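Local structure of ethylbenzene dehydrogenase beta-subunit (2IVF) at residues M51-V56 with A198-P203; Y64-E69 with L88-D93; V84-I89 with H189-C194. The protein is the iron-sulfur subunit of a multi-subunit dehydrogenase, holding four clusters in a fold related to bacterial ferredoxins and probably relaying electrons between its partner subunits. All coordinates share one frame; numbering follows the deposited sequence.

Contact 1: residues M51-V56 with A198-P203. With SF4 (iron/sulfur cluster), chain U; SF4 (iron/sulfur cluster), chain S.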
loop_
_atom_site.group_PDB
_atom_site.type_symbol
_atom_site.label_atom_id
_atom_site.label_comp_id
_atom_site.label_asym_id
_atom_site.label_seq_id
_atom_site.Cartn_x
_atom_site.Cartn_y
_atom_site.Cartn_z
ATOM N N MET B 51 -0.486 -18.885 -8.173
ATOM C CA MET B 51 0.751 -18.639 -8.875
ATOM C C MET B 51 1.081 -17.176 -8.857
ATOM O O MET B 51 0.267 -16.338 -9.292
ATOM C CB MET B 51 0.627 -19.074 -10.315
ATOM C CG MET B 51 0.198 -20.510 -10.518
ATOM S SD MET B 51 0.046 -20.846 -12.291
ATOM C CE MET B 51 -0.438 -22.588 -12.299
ATOM N N ARG B 52 2.279 -16.867 -8.369
ATOM C CA ARG B 52 2.850 -15.523 -8.442
ATOM C C ARG B 52 4.068 -15.608 -9.304
ATOM O O ARG B 52 5.203 -15.699 -8.823
ATOM C CB ARG B 52 3.178 -14.980 -7.036
ATOM C CG ARG B 52 1.962 -14.522 -6.278
ATOM C CD ARG B 52 1.338 -15.682 -5.506
ATOM N NE ARG B 52 0.180 -15.243 -4.723
ATOM C CZ ARG B 52 -0.487 -16.036 -3.909
ATOM N NH1 ARG B 52 -0.149 -17.304 -3.804
ATOM N NH2 ARG B 52 -1.507 -15.581 -3.202
ATOM N N TRP B 53 3.819 -15.620 -10.605
ATOM C CA TRP B 53 4.895 -15.750 -11.588
ATOM C C TRP B 53 5.877 -14.623 -11.361
ATOM O O TRP B 53 7.063 -14.848 -11.392
ATOM C CB TRP B 53 4.387 -15.699 -13.004
ATOM C CG TRP B 53 3.477 -16.788 -13.431
ATOM C CD1 TRP B 53 3.238 -17.992 -12.813
ATOM C CD2 TRP B 53 2.743 -16.820 -14.661
ATOM N NE1 TRP B 53 2.402 -18.738 -13.569
ATOM C CE2 TRP B 53 2.086 -18.059 -14.716
ATOM C CE3 TRP B 53 2.598 -15.920 -15.729
ATOM C CZ2 TRP B 53 1.248 -18.403 -15.759
ATOM C CZ3 TRP B 53 1.813 -16.268 -16.773
ATOM C CH2 TRP B 53 1.142 -17.511 -16.797
ATOM N N ASN B 54 5.378 -13.414 -11.096
ATOM C CA ASN B 54 6.193 -12.373 -10.553
ATOM C C ASN B 54 5.917 -12.382 -9.078
ATOM O O ASN B 54 4.753 -12.277 -8.643
ATOM C CB ASN B 54 5.858 -10.986 -11.102
ATOM C CG ASN B 54 6.717 -9.925 -10.463
ATOM O OD1 ASN B 54 7.660 -9.454 -11.067
ATOM N ND2 ASN B 54 6.423 -9.580 -9.189
ATOM N N ASN B 55 6.979 -12.594 -8.312
ATOM C CA ASN B 55 6.841 -12.639 -6.875
ATOM C C ASN B 55 7.816 -11.688 -6.203
ATOM O O ASN B 55 8.919 -11.457 -6.697
ATOM C CB ASN B 55 7.014 -14.062 -6.333
ATOM C CG ASN B 55 8.222 -14.733 -6.847
ATOM O OD1 ASN B 55 8.174 -15.398 -7.912
ATOM N ND2 ASN B 55 9.291 -14.645 -6.112
ATOM N N VAL B 56 7.403 -11.144 -5.077
ATOM C CA VAL B 56 8.276 -10.233 -4.322
ATOM C C VAL B 56 8.225 -10.553 -2.864
ATOM O O VAL B 56 7.156 -10.601 -2.279
ATOM C CB VAL B 56 7.921 -8.749 -4.506
ATOM C CG1 VAL B 56 8.980 -7.920 -3.858
ATOM C CG2 VAL B 56 7.751 -8.353 -5.970
ATOM N N ALA B 198 10.193 -21.867 -10.246
ATOM C CA ALA B 198 9.527 -20.866 -11.084
ATOM C C ALA B 198 8.543 -21.515 -12.088
ATOM O O ALA B 198 8.087 -20.885 -13.042
ATOM C CB ALA B 198 10.568 -20.015 -11.809
ATOM N N ILE B 199 8.228 -22.790 -11.895
ATOM C CA ILE B 199 7.150 -23.439 -12.630
ATOM C C ILE B 199 6.183 -23.943 -11.583
ATOM O O ILE B 199 6.612 -24.443 -10.528
ATOM C CB ILE B 199 7.623 -24.650 -13.471
ATOM C CG1 ILE B 199 8.767 -24.299 -14.398
ATOM C CG2 ILE B 199 6.474 -25.214 -14.289
ATOM C CD1 ILE B 199 9.042 -25.388 -15.532
ATOM N N TYR B 200 4.884 -23.832 -11.892
ATOM C CA TYR B 200 3.799 -23.986 -10.942
ATOM C C TYR B 200 2.700 -24.887 -11.506
ATOM O O TYR B 200 2.200 -24.658 -12.596
ATOM C CB TYR B 200 3.154 -22.626 -10.606
ATOM C CG TYR B 200 4.142 -21.582 -10.168
ATOM C CD1 TYR B 200 4.465 -21.440 -8.833
ATOM C CD2 TYR B 200 4.827 -20.818 -11.101
ATOM C CE1 TYR B 200 5.451 -20.519 -8.427
ATOM C CE2 TYR B 200 5.802 -19.900 -10.709
ATOM C CZ TYR B 200 6.104 -19.742 -9.384
ATOM O OH TYR B 200 7.063 -18.831 -8.982
ATOM N N PHE B 201 2.294 -25.872 -10.731
ATOM C CA PHE B 201 1.251 -26.764 -11.151
ATOM C C PHE B 201 -0.089 -26.057 -11.124
ATOM O O PHE B 201 -0.395 -25.340 -10.178
ATOM C CB PHE B 201 1.190 -27.974 -10.243
ATOM C CG PHE B 201 0.278 -29.049 -10.727
ATOM C CD1 PHE B 201 0.381 -29.555 -12.025
ATOM C CD2 PHE B 201 -0.657 -29.596 -9.877
ATOM C CE1 PHE B 201 -0.457 -30.543 -12.449
ATOM C CE2 PHE B 201 -1.472 -30.610 -10.285
ATOM C CZ PHE B 201 -1.379 -31.090 -11.583
ATOM N N ASN B 202 -0.871 -26.288 -12.173
ATOM C CA ASN B 202 -2.274 -25.842 -12.263
ATOM C C ASN B 202 -3.116 -27.108 -12.070
ATOM O O ASN B 202 -3.193 -27.963 -12.946
ATOM C CB ASN B 202 -2.518 -25.185 -13.612
ATOM C CG ASN B 202 -3.941 -24.750 -13.821
ATOM O OD1 ASN B 202 -4.867 -25.354 -13.299
ATOM N ND2 ASN B 202 -4.125 -23.681 -14.595
ATOM N N PRO B 203 -3.694 -27.267 -10.883
ATOM C CA PRO B 203 -4.446 -28.461 -10.559
ATOM C C PRO B 203 -5.778 -28.564 -11.250
ATOM O O PRO B 203 -6.402 -29.600 -11.164
ATOM C CB PRO B 203 -4.629 -28.361 -9.046
ATOM C CG PRO B 203 -4.525 -26.973 -8.733
ATOM C CD PRO B 203 -3.653 -26.323 -9.764
HETATM FE FE1 SF4 U . 6.496 -13.052 -16.538
HETATM FE FE2 SF4 U . 4.285 -12.237 -15.375
HETATM FE FE3 SF4 U . 6.383 -10.566 -15.562
HETATM FE FE4 SF4 U . 4.980 -11.118 -17.791
HETATM S S1 SF4 U . 4.214 -9.987 -15.948
HETATM S S2 SF4 U . 7.248 -11.188 -17.605
HETATM S S3 SF4 U . 4.363 -13.331 -17.405
HETATM S S4 SF4 U . 6.250 -12.558 -14.337
HETATM FE FE1 SF4 S . 13.275 -22.476 -13.719
HETATM FE FE2 SF4 S . 13.156 -23.244 -16.232
HETATM FE FE3 SF4 S . 15.087 -21.466 -15.432
HETATM FE FE4 SF4 S . 12.471 -20.649 -15.537
HETATM S S1 SF4 S . 13.798 -21.309 -17.313
HETATM S S2 SF4 S . 13.970 -20.320 -13.813
HETATM S S3 SF4 S . 11.394 -22.565 -14.991
HETATM S S4 SF4 S . 14.912 -23.677 -14.806
HETATM O O HOH W 1 8.122 -17.363 -11.007
#
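Met-51 and Tyr-200 account for most of the buried surface here, their side chains running antiparallel alongside each other. Met-51 CG rests against Tyr-200 CB at 3.6 Å. With CG beside the backbone N (chi1 -55°) and the chain extended beyond it, Met-51 runs out along strand 199-202 instead of stopping at the ring. Its methyl CE ends 3.4 Å from Tyr-200 O, near the carbonyl of Phe-201, and also touches Asn-202 CB. The amide of Asn-202 is turned to other work, its ND2 bonding to Glu-209 on the neighbouring strand.

Trp-53 is the third participant. Its indole CD1 approaches Tyr-200 CD2 to 3.7 Å, and the two rings are inclined by only 29°. They are nearly parallel but displaced, with little overlap, and a true stack does not form. A weak bond from Trp-53 NE1 to Met-51 SD, 3.4 Å long and bent to 142° at the hydrogen, links the indole to the thioether, and both touch Tyr-200. At the hydroxyl end of Tyr-200 one water joins the segments: it donates to Trp-53 O at 2.8 Å and lies 2.7 Å from Tyr-200 OH, in the plane of the phenol ring. This gives a buried carbonyl and a buried hydroxyl a common polar partner.

Each segment also borders iron-sulfur clusters. Trp-53 brings CE3 to 3.6 Å from S3 of the chain U SF4, which lies at the edge of the indole, while Ile-199 CG1 lies 3.2 Å from S3 of the chain S SF4. Side chains wedged between two cubanes in this way fit a multi-cluster subunit of the bacterial ferredoxin type.

Contact 2: residues Y64-E69 with L88-D93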
loop_
_atom_site.group_PDB
_atom_site.type_symbol
_atom_site.label_atom_id
_atom_site.label_comp_id
_atom_site.label_asym_id
_atom_site.label_seq_id
_atom_site.Cartn_x
_atom_site.Cartn_y
_atom_site.Cartn_z
ATOM N N TYR B 64 9.948 -17.409 -2.093
ATOM C CA TYR B 64 8.750 -17.835 -2.757
ATOM C C TYR B 64 9.114 -18.768 -3.895
ATOM O O TYR B 64 9.937 -18.417 -4.687
ATOM C CB TYR B 64 7.978 -16.658 -3.332
ATOM C CG TYR B 64 6.742 -17.139 -4.075
ATOM C CD1 TYR B 64 5.603 -17.459 -3.399
ATOM C CD2 TYR B 64 6.775 -17.390 -5.431
ATOM C CE1 TYR B 64 4.487 -17.911 -4.037
ATOM C CE2 TYR B 64 5.664 -17.845 -6.090
ATOM C CZ TYR B 64 4.515 -18.123 -5.397
ATOM O OH TYR B 64 3.408 -18.611 -6.079
ATOM N N PRO B 65 8.530 -19.965 -3.957
ATOM C CA PRO B 65 7.760 -20.561 -2.897
ATOM C C PRO B 65 8.618 -20.682 -1.654
ATOM O O PRO B 65 9.853 -20.571 -1.729
ATOM C CB PRO B 65 7.415 -21.949 -3.427
ATOM C CG PRO B 65 7.554 -21.834 -4.889
ATOM C CD PRO B 65 8.576 -20.811 -5.164
ATOM N N ARG B 66 7.948 -20.888 -0.536
ATOM C CA ARG B 66 8.584 -21.118 0.743
ATOM C C ARG B 66 9.747 -22.109 0.660
ATOM O O ARG B 66 9.589 -23.235 0.215
ATOM C CB ARG B 66 7.563 -21.646 1.728
ATOM C CG ARG B 66 8.094 -21.762 3.160
ATOM C CD ARG B 66 7.002 -22.087 4.139
ATOM N NE ARG B 66 6.200 -23.255 3.801
ATOM C CZ ARG B 66 5.268 -23.783 4.596
ATOM N NH1 ARG B 66 5.027 -23.281 5.820
ATOM N NH2 ARG B 66 4.606 -24.860 4.197
ATOM N N ASP B 67 10.902 -21.651 1.132
ATOM C CA ASP B 67 12.096 -22.424 1.251
ATOM C C ASP B 67 12.496 -22.996 -0.083
ATOM O O ASP B 67 13.024 -24.067 -0.120
ATOM C CB ASP B 67 11.945 -23.513 2.325
ATOM C CG ASP B 67 11.962 -22.940 3.743
ATOM O OD1 ASP B 67 12.501 -21.846 3.930
ATOM O OD2 ASP B 67 11.450 -23.591 4.667
ATOM N N TYR B 68 12.264 -22.275 -1.176
ATOM C CA TYR B 68 12.640 -22.782 -2.528
ATOM C C TYR B 68 14.127 -23.163 -2.630
ATOM O O TYR B 68 14.540 -24.058 -3.412
ATOM C CB TYR B 68 12.286 -21.743 -3.594
ATOM C CG TYR B 68 13.306 -20.646 -3.859
ATOM C CD1 TYR B 68 13.297 -19.452 -3.157
ATOM C CD2 TYR B 68 14.296 -20.820 -4.823
ATOM C CE1 TYR B 68 14.220 -18.451 -3.410
ATOM C CE2 TYR B 68 15.216 -19.853 -5.090
ATOM C CZ TYR B 68 15.182 -18.653 -4.392
ATOM O OH TYR B 68 16.115 -17.719 -4.696
ATOM N N GLU B 69 14.939 -22.465 -1.839
ATOM C CA GLU B 69 16.408 -22.665 -1.815
ATOM C C GLU B 69 16.779 -23.945 -1.143
ATOM O O GLU B 69 17.955 -24.344 -1.180
ATOM C CB GLU B 69 17.112 -21.459 -1.119
ATOM C CG GLU B 69 16.916 -20.180 -1.828
ATOM C CD GLU B 69 17.283 -18.923 -1.021
ATOM O OE1 GLU B 69 16.784 -18.801 0.093
ATOM O OE2 GLU B 69 18.050 -18.049 -1.522
ATOM N N LEU B 88 0.718 -26.284 -2.037
ATOM C CA LEU B 88 -0.099 -25.106 -2.245
ATOM C C LEU B 88 0.283 -24.013 -1.254
ATOM O O LEU B 88 0.397 -22.822 -1.613
ATOM C CB LEU B 88 -1.579 -25.434 -2.059
ATOM C CG LEU B 88 -2.571 -24.275 -2.217
ATOM C CD1 LEU B 88 -2.194 -23.454 -3.427
ATOM C CD2 LEU B 88 -4.019 -24.797 -2.295
ATOM N N ILE B 89 0.475 -24.430 0.002
ATOM C CA ILE B 89 0.882 -23.475 1.041
ATOM C C ILE B 89 2.251 -22.915 0.731
ATOM O O ILE B 89 2.424 -21.698 0.775
ATOM C CB ILE B 89 0.816 -24.068 2.472
ATOM C CG1 ILE B 89 -0.641 -24.349 2.836
ATOM C CG2 ILE B 89 1.383 -23.101 3.545
ATOM C CD1 ILE B 89 -0.760 -25.316 3.968
ATOM N N ASP B 90 3.209 -23.772 0.374
ATOM C CA ASP B 90 4.555 -23.299 -0.009
ATOM C C ASP B 90 4.437 -22.239 -1.109
ATOM O O ASP B 90 5.210 -21.272 -1.155
ATOM C CB ASP B 90 5.438 -24.425 -0.557
ATOM C CG ASP B 90 5.874 -25.428 0.474
ATOM O OD1 ASP B 90 6.000 -25.080 1.661
ATOM O OD2 ASP B 90 6.130 -26.592 0.069
ATOM N N SER B 91 3.454 -22.433 -2.004
ATOM C CA SER B 91 3.265 -21.611 -3.161
ATOM C C SER B 91 2.405 -20.399 -2.869
ATOM O O SER B 91 1.929 -19.720 -3.777
ATOM C CB SER B 91 2.677 -22.461 -4.296
ATOM O OG SER B 91 3.527 -23.582 -4.525
ATOM N N GLY B 92 2.168 -20.146 -1.591
ATOM C CA GLY B 92 1.522 -18.908 -1.169
ATOM C C GLY B 92 0.037 -19.041 -0.877
ATOM O O GLY B 92 -0.588 -18.075 -0.446
ATOM N N ASP B 93 -0.526 -20.222 -1.148
ATOM C CA ASP B 93 -1.914 -20.537 -0.835
ATOM C C ASP B 93 -2.772 -19.685 -1.757
ATOM O O ASP B 93 -2.269 -19.103 -2.699
ATOM C CB ASP B 93 -2.229 -20.236 0.637
ATOM C CG ASP B 93 -3.315 -21.167 1.235
ATOM O OD1 ASP B 93 -4.431 -21.257 0.653
ATOM O OD2 ASP B 93 -3.044 -21.765 2.303
#
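Arg-66 and Asp-90 meet through both backbone and side chain, and the two halves of that meeting differ in character. The inner half is tight. Arg-66 N donates to Asp-90 O at 2.8 Å with a fairly straight bond (160°), and Pro-65, which follows a cis peptide, presses CA against that same oxygen at 3.2 Å. Next to it the Tyr-64 ring reaches the following carbonyl edge-on, with CE1 3.1 Å and OH 3.0 Å from Ser-91 O. Gly-92, at a positive phi, closes the type I turn that starts at Ile-89.

The partly exposed side, formed by Arg-66 and Ile-89, has few carbon contacts and is held by a salt bridge. Arg-66 extends from the backbone and then bends at chi3 (53°), which brings NE to 2.8 Å and NH2 to 2.9 Å from one oxygen, Asp-90 OD1. That oxygen lies in the guanidinium plane, but the carboxylate is turned about 63° from it, and NH2 comes from above the carboxylate. Ile-89 CG2 covers one guanidinium face, 3.7 Å from Arg-66 NH2.

Both segments are loops: 64-69 links strand 55-59 to strand 75-76, whereas the other leads from strand 79-80 toward helix 99-104. Tyr-64 packs back on Asn-55 and Thr-57 of strand 55-59.

Contact 3: residues V84-I89 with H189-C194. With F3S (Fe3-s4 cluster), chain R; SF4 (iron/sulfur cluster), chain S.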
loop_
_atom_site.group_PDB
_atom_site.type_symbol
_atom_site.label_atom_id
_atom_site.label_comp_id
_atom_site.label_asym_id
_atom_site.label_seq_id
_atom_site.Cartn_x
_atom_site.Cartn_y
_atom_site.Cartn_z
ATOM N N VAL B 84 12.235 -31.367 -4.951
ATOM C CA VAL B 84 10.970 -31.733 -4.315
ATOM C C VAL B 84 9.892 -30.741 -4.682
ATOM O O VAL B 84 10.176 -29.591 -4.980
ATOM C CB VAL B 84 11.080 -31.845 -2.775
ATOM C CG1 VAL B 84 12.135 -32.869 -2.378
ATOM C CG2 VAL B 84 11.398 -30.566 -2.162
ATOM N N LEU B 85 8.646 -31.190 -4.638
ATOM C CA LEU B 85 7.541 -30.405 -5.103
ATOM C C LEU B 85 7.060 -29.501 -3.999
ATOM O O LEU B 85 6.871 -29.947 -2.858
ATOM C CB LEU B 85 6.393 -31.299 -5.553
ATOM C CG LEU B 85 6.708 -32.091 -6.812
ATOM C CD1 LEU B 85 5.676 -33.162 -7.019
ATOM C CD2 LEU B 85 6.804 -31.169 -8.004
ATOM N N PRO B 86 6.852 -28.227 -4.322
ATOM C CA PRO B 86 6.156 -27.376 -3.387
ATOM C C PRO B 86 4.690 -27.713 -3.239
ATOM O O PRO B 86 4.032 -28.207 -4.176
ATOM C CB PRO B 86 6.270 -25.986 -4.003
ATOM C CG PRO B 86 7.181 -26.105 -5.109
ATOM C CD PRO B 86 7.251 -27.500 -5.528
ATOM N N THR B 87 4.179 -27.375 -2.067
ATOM C CA THR B 87 2.780 -27.546 -1.764
ATOM C C THR B 87 2.055 -26.249 -2.102
ATOM O O THR B 87 2.681 -25.232 -2.433
ATOM C CB THR B 87 2.611 -27.843 -0.281
ATOM O OG1 THR B 87 3.167 -26.730 0.430
ATOM C CG2 THR B 87 3.308 -29.184 0.135
ATOM N N LEU B 88 0.718 -26.284 -2.037
ATOM C CA LEU B 88 -0.099 -25.106 -2.245
ATOM C C LEU B 88 0.283 -24.013 -1.254
ATOM O O LEU B 88 0.397 -22.822 -1.613
ATOM C CB LEU B 88 -1.579 -25.434 -2.059
ATOM C CG LEU B 88 -2.571 -24.275 -2.217
ATOM C CD1 LEU B 88 -2.194 -23.454 -3.427
ATOM C CD2 LEU B 88 -4.019 -24.797 -2.295
ATOM N N ILE B 89 0.475 -24.430 0.002
ATOM C CA ILE B 89 0.882 -23.475 1.041
ATOM C C ILE B 89 2.251 -22.915 0.731
ATOM O O ILE B 89 2.424 -21.698 0.775
ATOM C CB ILE B 89 0.816 -24.068 2.472
ATOM C CG1 ILE B 89 -0.641 -24.349 2.836
ATOM C CG2 ILE B 89 1.383 -23.101 3.545
ATOM C CD1 ILE B 89 -0.760 -25.316 3.968
ATOM N N HIS B 189 7.993 -33.074 -13.124
ATOM C CA HIS B 189 9.452 -33.249 -13.006
ATOM C C HIS B 189 10.138 -31.905 -13.164
ATOM O O HIS B 189 11.110 -31.614 -12.455
ATOM C CB HIS B 189 9.961 -34.229 -14.070
ATOM C CG HIS B 189 9.276 -35.537 -14.024
ATOM N ND1 HIS B 189 9.346 -36.361 -12.925
ATOM C CD2 HIS B 189 8.520 -36.184 -14.938
ATOM C CE1 HIS B 189 8.636 -37.452 -13.161
ATOM N NE2 HIS B 189 8.133 -37.372 -14.375
ATOM N N CYS B 190 9.603 -31.079 -14.068
ATOM C CA CYS B 190 10.108 -29.724 -14.337
ATOM C C CYS B 190 10.063 -28.888 -13.111
ATOM O O CYS B 190 10.967 -28.113 -12.851
ATOM C CB CYS B 190 9.282 -29.042 -15.428
ATOM S SG CYS B 190 7.481 -28.942 -15.019
ATOM N N VAL B 191 8.994 -29.024 -12.343
ATOM C CA VAL B 191 8.874 -28.262 -11.105
ATOM C C VAL B 191 9.972 -28.620 -10.090
ATOM O O VAL B 191 10.589 -27.726 -9.469
ATOM C CB VAL B 191 7.488 -28.466 -10.457
ATOM C CG1 VAL B 191 7.367 -27.621 -9.202
ATOM C CG2 VAL B 191 6.371 -28.105 -11.450
ATOM N N GLU B 192 10.217 -29.909 -9.918
ATOM C CA GLU B 192 11.270 -30.377 -9.034
ATOM C C GLU B 192 12.672 -29.958 -9.538
ATOM O O GLU B 192 13.572 -29.643 -8.761
ATOM C CB GLU B 192 11.211 -31.920 -8.932
ATOM C CG GLU B 192 9.907 -32.500 -8.365
ATOM C CD GLU B 192 9.757 -34.000 -8.614
ATOM O OE1 GLU B 192 10.578 -34.590 -9.327
ATOM O OE2 GLU B 192 8.801 -34.574 -8.104
ATOM N N ALA B 193 12.841 -29.986 -10.858
ATOM C CA ALA B 193 14.095 -29.653 -11.504
ATOM C C ALA B 193 14.460 -28.168 -11.494
ATOM O O ALA B 193 15.628 -27.843 -11.505
ATOM C CB ALA B 193 14.076 -30.166 -12.946
ATOM N N CYS B 194 13.483 -27.291 -11.556
ATOM C CA CYS B 194 13.760 -25.874 -11.578
ATOM C C CYS B 194 14.202 -25.468 -10.177
ATOM O O CYS B 194 13.403 -25.512 -9.261
ATOM C CB CYS B 194 12.549 -25.046 -11.983
ATOM S SG CYS B 194 12.792 -23.289 -11.565
HETATM FE FE1 F3S R . 4.285 -30.752 -17.901
HETATM FE FE3 F3S R . 6.609 -31.914 -18.451
HETATM FE FE4 F3S R . 6.455 -30.433 -16.355
HETATM S S1 F3S R . 4.557 -32.809 -18.625
HETATM S S2 F3S R . 4.314 -30.532 -15.688
HETATM S S3 F3S R . 6.146 -29.794 -18.449
HETATM S S4 F3S R . 7.553 -32.354 -16.483
HETATM FE FE1 SF4 S . 13.275 -22.476 -13.719
HETATM FE FE2 SF4 S . 13.156 -23.244 -16.232
HETATM FE FE3 SF4 S . 15.087 -21.466 -15.432
HETATM FE FE4 SF4 S . 12.471 -20.649 -15.537
HETATM S S1 SF4 S . 13.798 -21.309 -17.313
HETATM S S2 SF4 S . 13.970 -20.320 -13.813
HETATM S S3 SF4 S . 11.394 -22.565 -14.991
HETATM S S4 SF4 S . 14.912 -23.677 -14.806
#
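Helix 189-193 belongs to a ferredoxin-type cluster-binding motif, in which cysteines a helical turn apart serve two different clusters, and the loop 84-89 packs on its outer flank. Leu-85 is the main contributor from the loop, facing Glu-192 and Val-191. Its CD2 branch lies 3.4 Å from Glu-192 CG and 3.7 Å from Val-191 CB, fitting between these two consecutive helix residues, while its CG comes 3.5 Å from Glu-192 OE2. Pro-86 adds CD, 3.7 Å from Val-191 CG1. Val-191 points that methyl at the loop because CG1 is anti to the backbone N (chi1 -178°).

The contact is apolar although a carboxylate takes part: the aliphatic part of Glu-192 packs on leucine, and its OE2 forms a salt bridge with a basic side chain of another protein chain. Leu-85 in turn touches an aromatic side chain of that chain.

From the same helix Cys-190 SG binds FE4 of the F3S cluster at 2.2 Å, and Cys-194 SG binds FE1 of the chain S SF4 at 2.4 Å. The spacing Cys-184, His-187, Cys-190, Cys-194 follows the CxxCxxCxxxCP pattern of bacterial ferredoxins, with histidine at the second position, consistent with a three-iron cluster.

The three contacts lie on one side of the chain's centre, their own centres 9 to 10 Å apart. Contact 1 is wholly buried and works by aromatic and thioether packing plus one bridging water, with clusters bordering both segments. Contact 2 is also buried for the most part, yet it joins loops and relies on polar bonds. Contact 3, partly buried, lies farthest out and combines apolar packing with an interface to another chain. Contacts 2 and 3 share Leu-88 and Ile-89, while contacts 1 and 3 use successive elements, helix 189-193 and strand 199-202, around the chain S SF4. Arg-52 binds contact 1 to contact 2 through Tyr-64 OH and Asp-93 O.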